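Side-chain contacts in 3-chlorocatechol 1,2-dioxygenase (Rhodococcus opacus, PDB 2BOY), which probably catalyses the ferric iron-dependent intradiol ring cleavage of catechols, 3-chlorocatechol among them, in the breakdown of aromatic hydrocarbons: residues L51-E56 and G173-L178; D101-R106 and L230-I235; G131-I136 and L144-I149. All coordinates share one frame; numbering follows the deposited sequence.

Contact 1: residues L51-E56 and G173-L178; sequences LDVFFE and GPTGAL. With LPP (2-(hexadecanoyloxy)-1-[(phosphonooxy)methyl]ethyl hexadecanoate), chain B; BHO (benzhydroxamic acid), chain J.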
loop_
_atom_site.group_PDB
_atom_site.type_symbol
_atom_site.label_atom_id
_atom_site.label_comp_id
_atom_site.label_asym_id
_atom_site.label_seq_id
_atom_site.Cartn_x
_atom_site.Cartn_y
_atom_site.Cartn_z
ATOM N N LEU A 51 -4.894 -5.847 -3.880
ATOM C CA LEU A 51 -4.005 -5.774 -5.031
ATOM C C LEU A 51 -4.644 -6.430 -6.251
ATOM O O LEU A 51 -4.550 -5.888 -7.366
ATOM C CB LEU A 51 -2.672 -6.463 -4.711
ATOM C CG LEU A 51 -1.933 -5.743 -3.554
ATOM C CD1 LEU A 51 -0.717 -6.588 -3.126
ATOM C CD2 LEU A 51 -1.543 -4.320 -3.930
ATOM N N ASP A 52 -5.285 -7.586 -6.034
ATOM C CA ASP A 52 -5.916 -8.313 -7.134
ATOM C C ASP A 52 -7.089 -7.546 -7.735
ATOM O O ASP A 52 -7.299 -7.638 -8.957
ATOM C CB ASP A 52 -6.375 -9.708 -6.718
ATOM C CG ASP A 52 -5.222 -10.688 -6.623
ATOM O OD1 ASP A 52 -4.049 -10.318 -6.900
ATOM O OD2 ASP A 52 -5.406 -11.853 -6.236
ATOM N N VAL A 53 -7.816 -6.772 -6.924
ATOM C CA VAL A 53 -8.890 -5.918 -7.469
ATOM C C VAL A 53 -8.323 -4.825 -8.404
ATOM O O VAL A 53 -8.760 -4.664 -9.559
ATOM C CB VAL A 53 -9.753 -5.293 -6.356
ATOM C CG1 VAL A 53 -10.646 -4.143 -6.889
ATOM C CG2 VAL A 53 -10.637 -6.364 -5.761
ATOM N N PHE A 54 -7.327 -4.096 -7.910
ATOM C CA PHE A 54 -6.908 -2.861 -8.567
ATOM C C PHE A 54 -5.716 -2.955 -9.501
ATOM O O PHE A 54 -5.564 -2.114 -10.402
ATOM C CB PHE A 54 -6.643 -1.789 -7.491
ATOM C CG PHE A 54 -7.912 -1.308 -6.829
ATOM C CD1 PHE A 54 -8.819 -0.561 -7.554
ATOM C CD2 PHE A 54 -8.207 -1.645 -5.517
ATOM C CE1 PHE A 54 -10.005 -0.108 -6.944
ATOM C CE2 PHE A 54 -9.390 -1.228 -4.922
ATOM C CZ PHE A 54 -10.265 -0.445 -5.639
ATOM N N PHE A 55 -4.866 -3.947 -9.275
ATOM C CA PHE A 55 -3.583 -4.015 -9.991
ATOM C C PHE A 55 -3.339 -5.276 -10.784
ATOM O O PHE A 55 -2.591 -5.217 -11.763
ATOM C CB PHE A 55 -2.410 -3.786 -9.050
ATOM C CG PHE A 55 -2.513 -2.516 -8.305
ATOM C CD1 PHE A 55 -2.792 -2.530 -6.953
ATOM C CD2 PHE A 55 -2.396 -1.286 -8.969
ATOM C CE1 PHE A 55 -2.945 -1.314 -6.244
ATOM C CE2 PHE A 55 -2.553 -0.078 -8.266
ATOM C CZ PHE A 55 -2.830 -0.095 -6.910
ATOM N N GLU A 56 -3.893 -6.428 -10.383
ATOM C CA GLU A 56 -3.550 -7.656 -11.129
ATOM C C GLU A 56 -3.885 -7.577 -12.635
ATOM O O GLU A 56 -3.128 -8.104 -13.459
ATOM C CB GLU A 56 -4.107 -8.946 -10.483
ATOM C CG GLU A 56 -3.485 -10.242 -11.023
ATOM C CD GLU A 56 -4.217 -11.527 -10.665
ATOM O OE1 GLU A 56 -3.843 -12.581 -11.251
ATOM O OE2 GLU A 56 -5.172 -11.514 -9.856
ATOM N N GLY A 173 -14.845 -5.158 4.769
ATOM C CA GLY A 173 -13.382 -5.198 4.818
ATOM C C GLY A 173 -12.835 -3.894 4.237
ATOM O O GLY A 173 -13.592 -3.093 3.651
ATOM N N PRO A 174 -11.528 -3.659 4.403
ATOM C CA PRO A 174 -10.919 -2.421 3.919
ATOM C C PRO A 174 -11.059 -2.224 2.385
ATOM O O PRO A 174 -11.278 -1.110 1.972
ATOM C CB PRO A 174 -9.441 -2.571 4.327
ATOM C CG PRO A 174 -9.437 -3.575 5.449
ATOM C CD PRO A 174 -10.569 -4.530 5.113
ATOM N N THR A 175 -10.991 -3.275 1.569
ATOM C CA THR A 175 -11.019 -3.057 0.112
ATOM C C THR A 175 -12.410 -2.524 -0.255
ATOM O O THR A 175 -12.576 -1.525 -0.954
ATOM C CB THR A 175 -10.758 -4.368 -0.653
ATOM O OG1 THR A 175 -9.496 -4.929 -0.228
ATOM C CG2 THR A 175 -10.599 -4.093 -2.174
ATOM N N GLY A 176 -13.412 -3.234 0.246
ATOM C CA GLY A 176 -14.796 -2.852 0.055
ATOM C C GLY A 176 -15.069 -1.508 0.674
ATOM O O GLY A 176 -15.876 -0.742 0.112
ATOM N N ALA A 177 -14.414 -1.190 1.794
ATOM C CA ALA A 177 -14.604 0.151 2.413
ATOM C C ALA A 177 -14.057 1.258 1.539
ATOM O O ALA A 177 -14.651 2.323 1.443
ATOM C CB ALA A 177 -13.971 0.233 3.812
ATOM N N LEU A 178 -12.888 1.040 0.924
ATOM C CA LEU A 178 -12.369 2.037 -0.007
ATOM C C LEU A 178 -13.301 2.244 -1.231
ATOM O O LEU A 178 -13.544 3.382 -1.662
ATOM C CB LEU A 178 -10.975 1.618 -0.503
ATOM C CG LEU A 178 -10.450 2.374 -1.727
ATOM C CD1 LEU A 178 -10.180 3.851 -1.386
ATOM C CD2 LEU A 178 -9.182 1.692 -2.184
HETATM C C7 LPP B . 12.245 -9.570 -3.067
HETATM O O9 LPP B . 13.012 -8.356 -2.991
HETATM O O27 LPP B . 12.949 -8.477 -6.177
HETATM C C11 LPP B . 12.551 -7.477 -1.897
HETATM O O10 LPP B . 13.335 -7.176 -1.004
HETATM C C12 LPP B . 11.138 -6.924 -1.871
HETATM C C13 LPP B . 10.955 -5.904 -2.994
HETATM C C14 LPP B . 10.216 -4.665 -2.502
HETATM C C15 LPP B . 8.888 -4.509 -3.235
HETATM C C16 LPP B . 8.398 -3.076 -3.146
HETATM C C17 LPP B . 6.930 -2.990 -3.468
HETATM C C18 LPP B . 6.495 -1.547 -3.416
HETATM C C19 LPP B . 4.992 -1.416 -3.515
HETATM C C20 LPP B . 4.619 -0.269 -4.451
HETATM C C21 LPP B . 5.329 1.025 -4.083
HETATM C C22 LPP B . 4.489 1.867 -3.134
HETATM C C23 LPP B . 4.202 3.217 -3.753
HETATM C C24 LPP B . 3.021 3.104 -4.699
HETATM C C29 LPP B . 11.923 -7.824 -6.023
HETATM C C30 LPP B . 11.030 -7.503 -7.198
HETATM C C31 LPP B . 10.271 -6.211 -6.911
HETATM C C32 LPP B . 10.319 -5.268 -8.107
HETATM C C33 LPP B . 9.438 -4.038 -7.892
HETATM C C34 LPP B . 8.033 -4.280 -8.438
HETATM C C35 LPP B . 7.075 -3.191 -7.994
HETATM C C36 LPP B . 5.697 -3.461 -8.565
HETATM C C37 LPP B . 4.630 -3.209 -7.549
HETATM C C38 LPP B . 3.270 -3.682 -8.062
HETATM C C39 LPP B . 2.257 -3.659 -6.926
HETATM C C40 LPP B . 1.683 -2.255 -6.700
HETATM C C41 LPP B . 1.439 -2.016 -5.208
HETATM C C42 LPP B . 0.698 -0.703 -4.911
HETATM C C43 LPP B . 0.013 -0.769 -3.538
HETATM C C44 LPP B . -0.490 0.578 -3.045
HETATM C C1 BHO J . -11.806 -11.830 -7.888
HETATM C C2 BHO J . -10.808 -10.979 -8.567
HETATM C C3 BHO J . -10.350 -9.834 -7.913
HETATM C C4 BHO J . -10.865 -9.515 -6.646
HETATM C C5 BHO J . -11.807 -10.318 -6.026
HETATM C C6 BHO J . -12.295 -11.471 -6.643
HETATM C C BHO J . -12.292 -13.058 -8.592
HETATM O O1 BHO J . -12.271 -13.036 -9.779
HETATM N N BHO J . -12.787 -14.139 -8.024
HETATM O O2 BHO J . -12.260 -14.736 -7.071
#
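F54, at the end of helix 47-54, reaches the flank of helix 174-181 with its ring and meets both T175 and L178 there. A single ring atom does most of this work: F54 CE2 lies 4.0 Å from L178 CD2 and 4.1 Å from T175 CG2, each methyl coming to the ring at a slant. With CG anti to its carbonyl carbon (chi1 -70°), F54 sends the ring across toward helix 174-181, where it slides past the threonine and runs at an angle to the leucine. T175 turns its methyl into the contact, CG2 standing anti to the backbone N, while OG1 points elsewhere and finds its hydrogen bond outside the two segments. L178, one helical turn further on, supplies the second methyl. V53 steadies the ring from its own helix: CG1 sits over the centre of one face of F54, 3.6 Å above the plane. Its other methyl, CG2, touches T175 CG2 at 4.2 Å and also comes up to the rim of the benzhydroxamic acid ring, 3.3 Å from its C4. The contact thus packs the N-terminal helical region on a helix of the dioxygenase region, with V53 also lining the ligand pocket. On another side of the same turn, LPP C40 lies over one face of F55, whose CE1 comes 3.9 Å from LPP C42. The apolar cluster continues into its surroundings: F50 of helix 47-54 packs on F54, T175 and L178, W37 of helix 28-43 covers L178, and I14 of the second subunit closes on F54.

Contact 2: residues D101-R106 and L230-I235; sequences DTLIFR and LSLDKI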
loop_
_atom_site.group_PDB
_atom_site.type_symbol
_atom_site.label_atom_id
_atom_site.label_comp_id
_atom_site.label_asym_id
_atom_site.label_seq_id
_atom_site.Cartn_x
_atom_site.Cartn_y
_atom_site.Cartn_z
ATOM N N ASP A 101 -29.833 -21.478 -11.948
ATOM C CA ASP A 101 -30.116 -22.038 -13.248
ATOM C C ASP A 101 -29.018 -23.047 -13.599
ATOM O O ASP A 101 -27.843 -22.732 -13.430
ATOM C CB ASP A 101 -30.120 -20.914 -14.297
ATOM C CG ASP A 101 -31.185 -19.837 -14.018
ATOM O OD1 ASP A 101 -32.289 -20.206 -13.588
ATOM O OD2 ASP A 101 -30.990 -18.624 -14.196
ATOM N N THR A 102 -29.403 -24.231 -14.071
ATOM C CA THR A 102 -28.454 -25.275 -14.493
ATOM C C THR A 102 -27.708 -24.819 -15.722
ATOM O O THR A 102 -28.301 -24.255 -16.644
ATOM C CB THR A 102 -29.203 -26.590 -14.801
ATOM O OG1 THR A 102 -29.695 -27.131 -13.569
ATOM C CG2 THR A 102 -28.214 -27.664 -15.273
ATOM N N LEU A 103 -26.396 -25.049 -15.723
ATOM C CA LEU A 103 -25.562 -24.689 -16.842
ATOM C C LEU A 103 -24.842 -25.938 -17.318
ATOM O O LEU A 103 -24.183 -26.619 -16.495
ATOM C CB LEU A 103 -24.499 -23.637 -16.425
ATOM C CG LEU A 103 -23.510 -23.283 -17.553
ATOM C CD1 LEU A 103 -24.224 -22.641 -18.766
ATOM C CD2 LEU A 103 -22.351 -22.379 -17.033
ATOM N N ILE A 104 -24.918 -26.218 -18.617
ATOM C CA ILE A 104 -24.132 -27.314 -19.210
ATOM C C ILE A 104 -23.050 -26.672 -20.028
ATOM O O ILE A 104 -23.325 -25.922 -20.998
ATOM C CB ILE A 104 -24.989 -28.283 -20.056
ATOM C CG1 ILE A 104 -26.196 -28.800 -19.236
ATOM C CG2 ILE A 104 -24.135 -29.403 -20.624
ATOM C CD1 ILE A 104 -25.848 -29.520 -17.918
ATOM N N PHE A 105 -21.807 -26.960 -19.638
ATOM C CA PHE A 105 -20.645 -26.312 -20.266
ATOM C C PHE A 105 -19.887 -27.352 -21.100
ATOM O O PHE A 105 -19.478 -28.387 -20.566
ATOM C CB PHE A 105 -19.751 -25.653 -19.194
ATOM C CG PHE A 105 -18.538 -24.946 -19.762
ATOM C CD1 PHE A 105 -17.474 -25.679 -20.287
ATOM C CD2 PHE A 105 -18.465 -23.551 -19.763
ATOM C CE1 PHE A 105 -16.331 -25.047 -20.840
ATOM C CE2 PHE A 105 -17.318 -22.883 -20.275
ATOM C CZ PHE A 105 -16.259 -23.661 -20.847
ATOM N N ARG A 106 -19.798 -27.128 -22.414
ATOM C CA ARG A 106 -19.111 -28.064 -23.308
ATOM C C ARG A 106 -17.768 -27.441 -23.647
ATOM O O ARG A 106 -17.701 -26.398 -24.339
ATOM C CB ARG A 106 -19.943 -28.283 -24.591
ATOM C CG ARG A 106 -21.315 -28.899 -24.299
ATOM C CD ARG A 106 -22.231 -29.068 -25.547
ATOM N NE ARG A 106 -23.611 -29.465 -25.159
ATOM C CZ ARG A 106 -23.898 -30.648 -24.648
ATOM N NH1 ARG A 106 -22.902 -31.507 -24.494
ATOM N NH2 ARG A 106 -25.156 -30.982 -24.319
ATOM N N LEU A 230 -19.147 -15.551 -23.030
ATOM C CA LEU A 230 -19.847 -16.736 -23.510
ATOM C C LEU A 230 -21.262 -16.376 -23.910
ATOM O O LEU A 230 -21.853 -15.472 -23.315
ATOM C CB LEU A 230 -19.970 -17.766 -22.393
ATOM C CG LEU A 230 -18.681 -18.331 -21.784
ATOM C CD1 LEU A 230 -19.028 -19.205 -20.574
ATOM C CD2 LEU A 230 -17.859 -19.120 -22.804
ATOM N N SER A 231 -21.783 -17.091 -24.902
ATOM C CA SER A 231 -23.209 -17.037 -25.244
ATOM C C SER A 231 -23.907 -18.255 -24.664
ATOM O O SER A 231 -23.386 -19.363 -24.709
ATOM C CB SER A 231 -23.392 -17.004 -26.759
ATOM O OG SER A 231 -22.863 -18.172 -27.353
ATOM N N LEU A 232 -25.095 -18.033 -24.130
ATOM C CA LEU A 232 -25.916 -19.056 -23.509
ATOM C C LEU A 232 -27.113 -19.380 -24.411
ATOM O O LEU A 232 -27.779 -18.446 -24.922
ATOM C CB LEU A 232 -26.468 -18.487 -22.212
ATOM C CG LEU A 232 -25.920 -18.927 -20.856
ATOM C CD1 LEU A 232 -24.493 -19.473 -20.939
ATOM C CD2 LEU A 232 -26.098 -17.817 -19.810
ATOM N N ASP A 233 -27.379 -20.672 -24.600
ATOM C CA ASP A 233 -28.607 -21.117 -25.266
ATOM C C ASP A 233 -29.560 -21.691 -24.236
ATOM O O ASP A 233 -29.178 -22.522 -23.416
ATOM C CB ASP A 233 -28.295 -22.171 -26.330
ATOM C CG ASP A 233 -27.505 -21.600 -27.508
ATOM O OD1 ASP A 233 -27.606 -20.371 -27.750
ATOM O OD2 ASP A 233 -26.773 -22.299 -28.254
ATOM N N LYS A 234 -30.805 -21.240 -24.261
ATOM C CA LYS A 234 -31.801 -21.759 -23.335
ATOM C C LYS A 234 -32.395 -23.041 -23.898
ATOM O O LYS A 234 -32.946 -23.039 -24.996
ATOM C CB LYS A 234 -32.899 -20.718 -23.115
ATOM C CG LYS A 234 -33.756 -20.962 -21.890
ATOM C CD LYS A 234 -34.799 -19.866 -21.731
ATOM C CE LYS A 234 -35.695 -20.165 -20.550
ATOM N NZ LYS A 234 -37.132 -19.791 -20.813
ATOM N N ILE A 235 -32.283 -24.127 -23.143
ATOM C CA ILE A 235 -32.816 -25.438 -23.547
ATOM C C ILE A 235 -34.014 -25.812 -22.688
ATOM O O ILE A 235 -33.890 -25.984 -21.482
ATOM C CB ILE A 235 -31.736 -26.548 -23.415
ATOM C CG1 ILE A 235 -30.444 -26.215 -24.195
ATOM C CG2 ILE A 235 -32.332 -27.941 -23.761
ATOM C CD1 ILE A 235 -30.634 -25.741 -25.634
#
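L103 and L232 are the nearest backbone pair of 101-106 and 230-235, their CA atoms 8.7 Å apart, and the two segments run at a steep angle to each other, too far apart for main-chain pairing and joined through side chains alone. L103, with CG anti to the backbone N (chi1 176°), brings CD1 across to 3.9 Å from L232 CD1. Methyl meets methyl here, the two leucines crossing at about a right angle. Two residues along, F105 and L230 repeat the crossing with a ring in place of one leucine: L230 CD1 approaches the rim of the phenylalanine ring, close to its plane, and stands 4.1 Å from F105 CE2. L230 leans directly across, whereas F105 has to extend its ring to be met. Around them F210 touches both L103 and L232, while L208 and T245 each touch both F105 and L230; W194 adds a ring against F105. Strands 102-110 and 229-236 both pair with 241-250, one parallel and the other antiparallel, and lie on its two flanks, so that their side chains meet over that strand. Such apolar filling between strands brought together by a curled mixed sheet is characteristic of the beta-barrel core of this intradiol dioxygenase.

Contact 3: residues G131-I136 and L144-I149; sequences GEYSFI and LFRGKI. With FE (Fe (III) ion), chain I; BHO (benzhydroxamic acid), chain J.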
loop_
_atom_site.group_PDB
_atom_site.type_symbol
_atom_site.label_atom_id
_atom_site.label_comp_id
_atom_site.label_asym_id
_atom_site.label_seq_id
_atom_site.Cartn_x
_atom_site.Cartn_y
_atom_site.Cartn_z
ATOM N N GLY A 131 -23.468 -15.606 -5.123
ATOM C CA GLY A 131 -22.193 -14.881 -5.165
ATOM C C GLY A 131 -21.160 -15.220 -4.079
ATOM O O GLY A 131 -20.247 -14.422 -3.823
ATOM N N GLU A 132 -21.257 -16.394 -3.466
ATOM C CA GLU A 132 -20.321 -16.768 -2.400
ATOM C C GLU A 132 -19.381 -17.880 -2.862
ATOM O O GLU A 132 -19.804 -18.796 -3.553
ATOM C CB GLU A 132 -21.072 -17.315 -1.177
ATOM C CG GLU A 132 -22.085 -16.335 -0.532
ATOM C CD GLU A 132 -21.387 -15.115 0.052
ATOM O OE1 GLU A 132 -20.407 -15.291 0.798
ATOM O OE2 GLU A 132 -21.803 -13.969 -0.241
ATOM N N TYR A 133 -18.135 -17.825 -2.408
ATOM C CA TYR A 133 -17.184 -18.890 -2.665
ATOM C C TYR A 133 -16.965 -19.794 -1.465
ATOM O O TYR A 133 -16.906 -19.308 -0.343
ATOM C CB TYR A 133 -15.834 -18.270 -2.988
ATOM C CG TYR A 133 -15.705 -17.709 -4.404
ATOM C CD1 TYR A 133 -15.993 -16.368 -4.665
ATOM C CD2 TYR A 133 -15.290 -18.524 -5.465
ATOM C CE1 TYR A 133 -15.840 -15.840 -5.965
ATOM C CE2 TYR A 133 -15.120 -17.978 -6.788
ATOM C CZ TYR A 133 -15.389 -16.651 -6.997
ATOM O OH TYR A 133 -15.263 -16.135 -8.250
ATOM N N SER A 134 -16.791 -21.089 -1.699
ATOM C CA SER A 134 -16.359 -21.984 -0.642
ATOM C C SER A 134 -14.956 -21.581 -0.116
ATOM O O SER A 134 -14.164 -20.896 -0.833
ATOM C CB SER A 134 -16.442 -23.481 -1.060
ATOM O OG SER A 134 -15.508 -23.807 -2.087
ATOM N N PHE A 135 -14.713 -21.932 1.147
ATOM C CA PHE A 135 -13.546 -21.499 1.973
ATOM C C PHE A 135 -13.548 -20.035 2.330
ATOM O O PHE A 135 -13.449 -19.664 3.519
ATOM C CB PHE A 135 -12.160 -21.891 1.366
ATOM C CG PHE A 135 -11.997 -23.358 1.118
ATOM C CD1 PHE A 135 -11.573 -24.199 2.133
ATOM C CD2 PHE A 135 -12.270 -23.917 -0.146
ATOM C CE1 PHE A 135 -11.435 -25.583 1.935
ATOM C CE2 PHE A 135 -12.118 -25.274 -0.366
ATOM C CZ PHE A 135 -11.710 -26.134 0.688
ATOM N N ILE A 136 -13.648 -19.192 1.304
ATOM C CA ILE A 136 -13.755 -17.776 1.470
ATOM C C ILE A 136 -14.898 -17.423 2.441
ATOM O O ILE A 136 -14.704 -16.677 3.422
ATOM C CB ILE A 136 -13.947 -17.085 0.128
ATOM C CG1 ILE A 136 -12.921 -17.594 -0.921
ATOM C CG2 ILE A 136 -13.842 -15.556 0.328
ATOM C CD1 ILE A 136 -11.492 -17.704 -0.386
ATOM N N LEU A 144 -17.249 -26.618 -2.271
ATOM C CA LEU A 144 -18.459 -26.378 -3.060
ATOM C C LEU A 144 -17.984 -25.607 -4.306
ATOM O O LEU A 144 -17.209 -24.645 -4.155
ATOM C CB LEU A 144 -19.436 -25.502 -2.316
ATOM C CG LEU A 144 -20.865 -25.549 -2.859
ATOM C CD1 LEU A 144 -21.469 -26.932 -2.404
ATOM C CD2 LEU A 144 -21.631 -24.384 -2.334
ATOM N N PHE A 145 -18.459 -25.992 -5.490
ATOM C CA PHE A 145 -18.191 -25.247 -6.735
ATOM C C PHE A 145 -16.691 -25.099 -7.021
ATOM O O PHE A 145 -16.265 -24.106 -7.591
ATOM C CB PHE A 145 -18.878 -23.871 -6.754
ATOM C CG PHE A 145 -20.354 -23.967 -7.035
ATOM C CD1 PHE A 145 -21.288 -23.639 -6.037
ATOM C CD2 PHE A 145 -20.796 -24.487 -8.241
ATOM C CE1 PHE A 145 -22.658 -23.787 -6.298
ATOM C CE2 PHE A 145 -22.162 -24.624 -8.528
ATOM C CZ PHE A 145 -23.090 -24.270 -7.539
ATOM N N ARG A 146 -15.946 -26.149 -6.687
ATOM C CA ARG A 146 -14.524 -26.272 -7.044
ATOM C C ARG A 146 -14.280 -27.700 -7.496
ATOM O O ARG A 146 -14.628 -28.660 -6.772
ATOM C CB ARG A 146 -13.676 -25.975 -5.795
ATOM C CG ARG A 146 -13.830 -24.550 -5.253
ATOM C CD ARG A 146 -13.021 -24.240 -3.975
ATOM N NE ARG A 146 -13.231 -22.877 -3.489
ATOM C CZ ARG A 146 -12.570 -21.788 -3.901
ATOM N NH1 ARG A 146 -11.624 -21.857 -4.874
ATOM N NH2 ARG A 146 -12.849 -20.614 -3.336
ATOM N N GLY A 147 -13.659 -27.884 -8.675
ATOM C CA GLY A 147 -13.424 -29.237 -9.159
ATOM C C GLY A 147 -12.335 -29.327 -10.211
ATOM O O GLY A 147 -12.050 -28.336 -10.917
ATOM N N LYS A 148 -11.795 -30.527 -10.359
ATOM C CA LYS A 148 -10.814 -30.813 -11.399
ATOM C C LYS A 148 -11.402 -31.819 -12.382
ATOM O O LYS A 148 -11.989 -32.820 -11.973
ATOM C CB LYS A 148 -9.554 -31.407 -10.792
ATOM C CG LYS A 148 -8.825 -30.418 -9.896
ATOM C CD LYS A 148 -7.709 -31.100 -9.194
ATOM C CE LYS A 148 -6.807 -30.107 -8.496
ATOM N NZ LYS A 148 -5.678 -30.881 -7.995
ATOM N N ILE A 149 -11.196 -31.559 -13.666
ATOM C CA ILE A 149 -11.613 -32.453 -14.737
ATOM C C ILE A 149 -10.471 -32.603 -15.740
ATOM O O ILE A 149 -9.434 -31.902 -15.648
ATOM C CB ILE A 149 -12.821 -31.866 -15.436
ATOM C CG1 ILE A 149 -12.516 -30.426 -15.790
ATOM C CG2 ILE A 149 -14.037 -31.878 -14.489
ATOM C CD1 ILE A 149 -13.406 -29.840 -16.818
HETATM FE FE FE I . -14.059 -14.810 -8.952
HETATM C C1 BHO J . -11.806 -11.830 -7.888
HETATM C C2 BHO J . -10.808 -10.979 -8.567
HETATM C C3 BHO J . -10.350 -9.834 -7.913
HETATM C C4 BHO J . -10.865 -9.515 -6.646
HETATM C C5 BHO J . -11.807 -10.318 -6.026
HETATM C C6 BHO J . -12.295 -11.471 -6.643
HETATM C C BHO J . -12.292 -13.058 -8.592
HETATM O O1 BHO J . -12.271 -13.036 -9.779
HETATM N N BHO J . -12.787 -14.139 -8.024
HETATM O O2 BHO J . -12.260 -14.736 -7.071
HETATM O O HOH W 1 -16.660 -21.863 -4.595
#
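R146 grips S134 side-on with two nitrogens, one to each of two oxygens. NE donates to S134 OG (2.8 Å), which lies in the guanidinium plane, and NH2 donates to S134 O (2.8 Å) in a fairly straight bond, N-H...O 152°, from a position tilted out of the carbonyl plane. The serine hydroxyl passes the chain of bonds on: OG, held between its own backbone N and carbonyl carbon (chi1 67°), gives its proton to a lone pair of L144 O at 2.8 Å. Water 1 adds a parallel link, accepting from S134 N and donating to L144 O, so that this carbonyl serves two donors.

These bonds close the loop between the antiparallel strands 121-125 and 146-150, which carries an iron ligand of the intradiol dioxygenase site. Y133 OH binds the ferric iron at 1.9 Å; H191 and H193 are the other protein ligands, and benzhydroxamic acid lies beside the metal, its modelled N doubtfully close. R146 packs against the iron ligand Y133 and holds the residue after it, consistent with a second-shell role.

Nonpolar and edge contacts surround the arginine. F135 presents its ring edge, CD2 3.6 Å from R146 NE, with ring and guanidinium planes 63° apart. Y133 CB lies 3.8 Å from R146 NH2, and I136 CG1 comes to that nitrogen at 3.9 Å. A leucine in place of R146 would probably leave both S134 O and S134 OG without their arginine donors and free the loop beside Y133 to shift. NH1, the guanidinium nitrogen not used on S134, is hydrogen-bonded to Y78 O, and the Y78 ring also meets Y133.

Overall arrangement
All three contacts are largely buried, though contact 3 reaches the surface at I136 and L232 of contact 2 is partly exposed. Contacts 1 and 2 lie on opposite sides of the chain's centre, about 31 Å between centres, and both are purely apolar: helix against helix in the first, strand against strand in the second. Contact 3, nested along the chain within the loops closed by both, depends instead on hydrogen bonds to fix an irregular loop beside the iron. Contacts 2 and 3 reach the same sheet without touching. Contacts 1 and 3 share benzhydroxamic acid, which V53 meets at the ring and Y133 near its metal-bound end. Contact 1 alone involves the lipid and the second subunit.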